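Local coordinates for protein fusolin (Unidentified entomopoxvirus, PDB 4OW5) that probably binds chitin and cleaves it oxidatively as a lytic polysaccharide monooxygenase, enhances virulence of insect poxviruses and crystallizes in vivo into viral spindles, at residues A[55-60]-A[101-106]. Residues are numbered along the deposited sequence; the frame is centred on the assembly and turned at random.
Sequences AASAAQ and RIRPFG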
ATOM      1  N   ALA A  55     -34.280  10.346  -9.939  1.00 14.54           N
ATOM      2  CA  ALA A  55     -33.100   9.652  -9.419  1.00 14.27           C
ATOM      3  C   ALA A  55     -31.879   9.831 -10.355  1.00 15.90           C
ATOM      4  O   ALA A  55     -30.791  10.147  -9.854  1.00 14.25           O
ATOM      5  CB  ALA A  55     -33.391   8.179  -9.201  1.00 14.66           C
ATOM      6  N   ALA A  56     -32.051   9.656 -11.691  1.00 13.02           N
ATOM      7  CA  ALA A  56     -30.947   9.849 -12.651  1.00 13.67           C
ATOM      8  C   ALA A  56     -30.538  11.332 -12.695  1.00 15.99           C
ATOM      9  O   ALA A  56     -29.355  11.631 -12.752  1.00 15.07           O
ATOM     10  CB  ALA A  56     -31.329   9.370 -14.055  1.00 15.01           C
ATOM     11  N   SER A  57     -31.498  12.248 -12.632  1.00 13.54           N
ATOM     12  CA  SER A  57     -31.189  13.671 -12.610  1.00 12.85           C
ATOM     13  C   SER A  57     -30.348  14.047 -11.384  1.00 13.55           C
ATOM     14  O   SER A  57     -29.417  14.850 -11.496  1.00 11.55           O
ATOM     15  CB  SER A  57     -32.465  14.510 -12.628  1.00 12.51           C
ATOM     16  OG  SER A  57     -32.116  15.883 -12.608  1.00 21.43           O
ATOM     17  N   ALA A  58     -30.712  13.513 -10.211  1.00 12.77           N
ATOM     18  CA  ALA A  58     -30.015  13.822  -8.960  1.00 11.88           C
ATOM     19  C   ALA A  58     -28.585  13.318  -9.007  1.00 15.02           C
ATOM     20  O   ALA A  58     -27.668  14.086  -8.702  1.00 15.38           O
ATOM     21  CB  ALA A  58     -30.760  13.222  -7.775  1.00 12.41           C
ATOM     22  N   ALA A  59     -28.385  12.080  -9.445  1.00 11.34           N
ATOM     23  CA  ALA A  59     -27.047  11.464  -9.533  1.00 12.84           C
ATOM     24  C   ALA A  59     -26.210  12.113 -10.652  1.00 15.03           C
ATOM     25  O   ALA A  59     -25.007  12.327 -10.471  1.00 13.52           O
ATOM     26  CB  ALA A  59     -27.161   9.969  -9.760  1.00 13.49           C
ATOM     27  N   GLN A  60     -26.836  12.448 -11.782  1.00 11.21           N
ATOM     28  CA  GLN A  60     -26.102  13.089 -12.885  1.00 11.26           C
ATOM     29  C   GLN A  60     -25.737  14.517 -12.507  1.00 13.51           C
ATOM     30  O   GLN A  60     -24.649  14.958 -12.875  1.00 13.89           O
ATOM     31  CB  GLN A  60     -26.871  13.056 -14.214  1.00 11.98           C
ATOM     32  CG  GLN A  60     -26.964  11.654 -14.748  1.00 16.50           C
ATOM     33  CD  GLN A  60     -27.882  11.485 -15.919  1.00 24.05           C
ATOM     34  OE1 GLN A  60     -28.531  12.417 -16.367  1.00 15.86           O
ATOM     35  NE2 GLN A  60     -27.950  10.263 -16.426  1.00 16.26           N
ATOM     36  N   ARG A 101     -33.577  17.498  -3.535  1.00 17.60           N
ATOM     37  CA  ARG A 101     -34.700  18.311  -4.005  1.00 18.95           C
ATOM     38  C   ARG A 101     -34.377  19.779  -4.166  1.00 24.24           C
ATOM     39  O   ARG A 101     -35.106  20.452  -4.886  1.00 26.22           O
ATOM     40  CB  ARG A 101     -35.895  18.194  -3.025  1.00 17.94           C
ATOM     41  CG  ARG A 101     -36.544  16.838  -3.040  1.00 25.55           C
ATOM     42  CD  ARG A 101     -37.766  16.796  -2.140  1.00 34.20           C
ATOM     43  NE  ARG A 101     -38.277  15.438  -1.949  1.00 49.68           N
ATOM     44  CZ  ARG A 101     -37.754  14.525  -1.128  1.00 68.73           C
ATOM     45  NH1 ARG A 101     -36.664  14.802  -0.414  1.00 53.99           N
ATOM     46  NH2 ARG A 101     -38.305  13.321  -1.031  1.00 56.87           N
ATOM     47  N   ILE A 102     -33.316  20.290  -3.507  1.00 20.25           N
ATOM     48  CA  ILE A 102     -32.968  21.718  -3.492  1.00 19.46           C
ATOM     49  C   ILE A 102     -31.656  21.959  -4.228  1.00 21.15           C
ATOM     50  O   ILE A 102     -30.597  21.474  -3.804  1.00 17.53           O
ATOM     51  CB  ILE A 102     -32.885  22.229  -2.029  1.00 22.83           C
ATOM     52  CG1 ILE A 102     -34.206  21.947  -1.280  1.00 23.82           C
ATOM     53  CG2 ILE A 102     -32.576  23.724  -1.989  1.00 21.77           C
ATOM     54  CD1 ILE A 102     -34.075  21.995   0.242  1.00 31.25           C
ATOM     55  N   ARG A 103     -31.726  22.794  -5.265  1.00 18.19           N
ATOM     56  CA  ARG A 103     -30.607  23.108  -6.128  1.00 19.84           C
ATOM     57  C   ARG A 103     -30.419  24.603  -6.323  1.00 25.47           C
ATOM     58  O   ARG A 103     -31.354  25.249  -6.780  1.00 26.10           O
ATOM     59  CB  ARG A 103     -30.862  22.519  -7.493  1.00 16.49           C
ATOM     60  CG  ARG A 103     -30.764  21.060  -7.529  1.00 19.31           C
ATOM     61  CD  ARG A 103     -31.177  20.600  -8.887  1.00 17.41           C
ATOM     62  NE  ARG A 103     -31.060  19.151  -8.986  1.00 16.19           N
ATOM     63  CZ  ARG A 103     -31.409  18.443 -10.049  1.00 26.39           C
ATOM     64  NH1 ARG A 103     -31.893  19.042 -11.128  1.00 24.27           N
ATOM     65  NH2 ARG A 103     -31.260  17.142 -10.053  1.00 18.08           N
ATOM     66  N   PRO A 104     -29.239  25.168  -6.087  1.00 21.72           N
ATOM     67  CA  PRO A 104     -28.034  24.549  -5.496  1.00 20.95           C
ATOM     68  C   PRO A 104     -28.278  24.182  -4.009  1.00 23.52           C
ATOM     69  O   PRO A 104     -29.207  24.717  -3.402  1.00 22.61           O
ATOM     70  CB  PRO A 104     -26.959  25.629  -5.685  1.00 23.11           C
ATOM     71  CG  PRO A 104     -27.696  26.923  -5.785  1.00 27.33           C
ATOM     72  CD  PRO A 104     -29.064  26.620  -6.317  1.00 23.31           C
ATOM     73  N   PHE A 105     -27.526  23.225  -3.417  1.00 18.24           N
ATOM     74  CA  PHE A 105     -26.389  22.550  -4.014  1.00 15.83           C
ATOM     75  C   PHE A 105     -26.700  21.067  -4.330  1.00 16.02           C
ATOM     76  O   PHE A 105     -25.791  20.325  -4.678  1.00 14.31           O
ATOM     77  CB  PHE A 105     -25.177  22.700  -3.087  1.00 17.34           C
ATOM     78  CG  PHE A 105     -24.676  24.123  -3.069  1.00 18.51           C
ATOM     79  CD1 PHE A 105     -25.056  24.996  -2.059  1.00 20.29           C
ATOM     80  CD2 PHE A 105     -23.941  24.628  -4.131  1.00 18.96           C
ATOM     81  CE1 PHE A 105     -24.657  26.333  -2.083  1.00 21.57           C
ATOM     82  CE2 PHE A 105     -23.524  25.964  -4.142  1.00 21.85           C
ATOM     83  CZ  PHE A 105     -23.921  26.816  -3.133  1.00 20.13           C
ATOM     84  N   GLY A 106     -27.967  20.669  -4.275  1.00 12.09           N
ATOM     85  CA  GLY A 106     -28.377  19.302  -4.584  1.00 12.49           C
ATOM     86  C   GLY A 106     -27.857  18.317  -3.566  1.00 15.64           C
ATOM     87  O   GLY A 106     -27.545  18.702  -2.440  1.00 14.27           O
TER
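A polar side-chain contact joins R103, in the long loop between helix 80-87 and strand 120-123, to S57 on helix 52-64. R103 NH2 donates to S57 OG at 3.0 Å; the bond is nearly straight (N-H...O angle 169°), and the hydroxyl oxygen lies in the guanidinium plane. A second, weak bond runs from R103 NH1 to S57 OG at 3.5 Å, bent to 136°. R103 reaches the helix because its chain is extended from CG to NE, while S57 OG is anti to the backbone N (chi1 -180°), where NH2 and NH1 both meet it. R103 NH2 also comes within 3.7 Å of A58 N, at the edge of the guanidinium. The backbones stay apart, the nearest CA atoms, of A58 and G106, being 7.2 Å from each other, and only 93 Å² is buried. Both segments belong to the largely helical and loop region between strands 2-6 and 120-123, beside the fibronectin type III-like beta-sandwich of the LPMO fold. The R103 side chain lies about 11 Å from that of H1, a ligand of the copper or zinc site, although no metal is bound to this chain here. Y61, one turn further along helix 52-64, touches both R103 and P104, and V45 of helix 32-47 packs on A58. The loop itself turns tightly, with G106 N bonded to I102 O at 2.8 Å and two successive cis peptide bonds, before P104 and before F105.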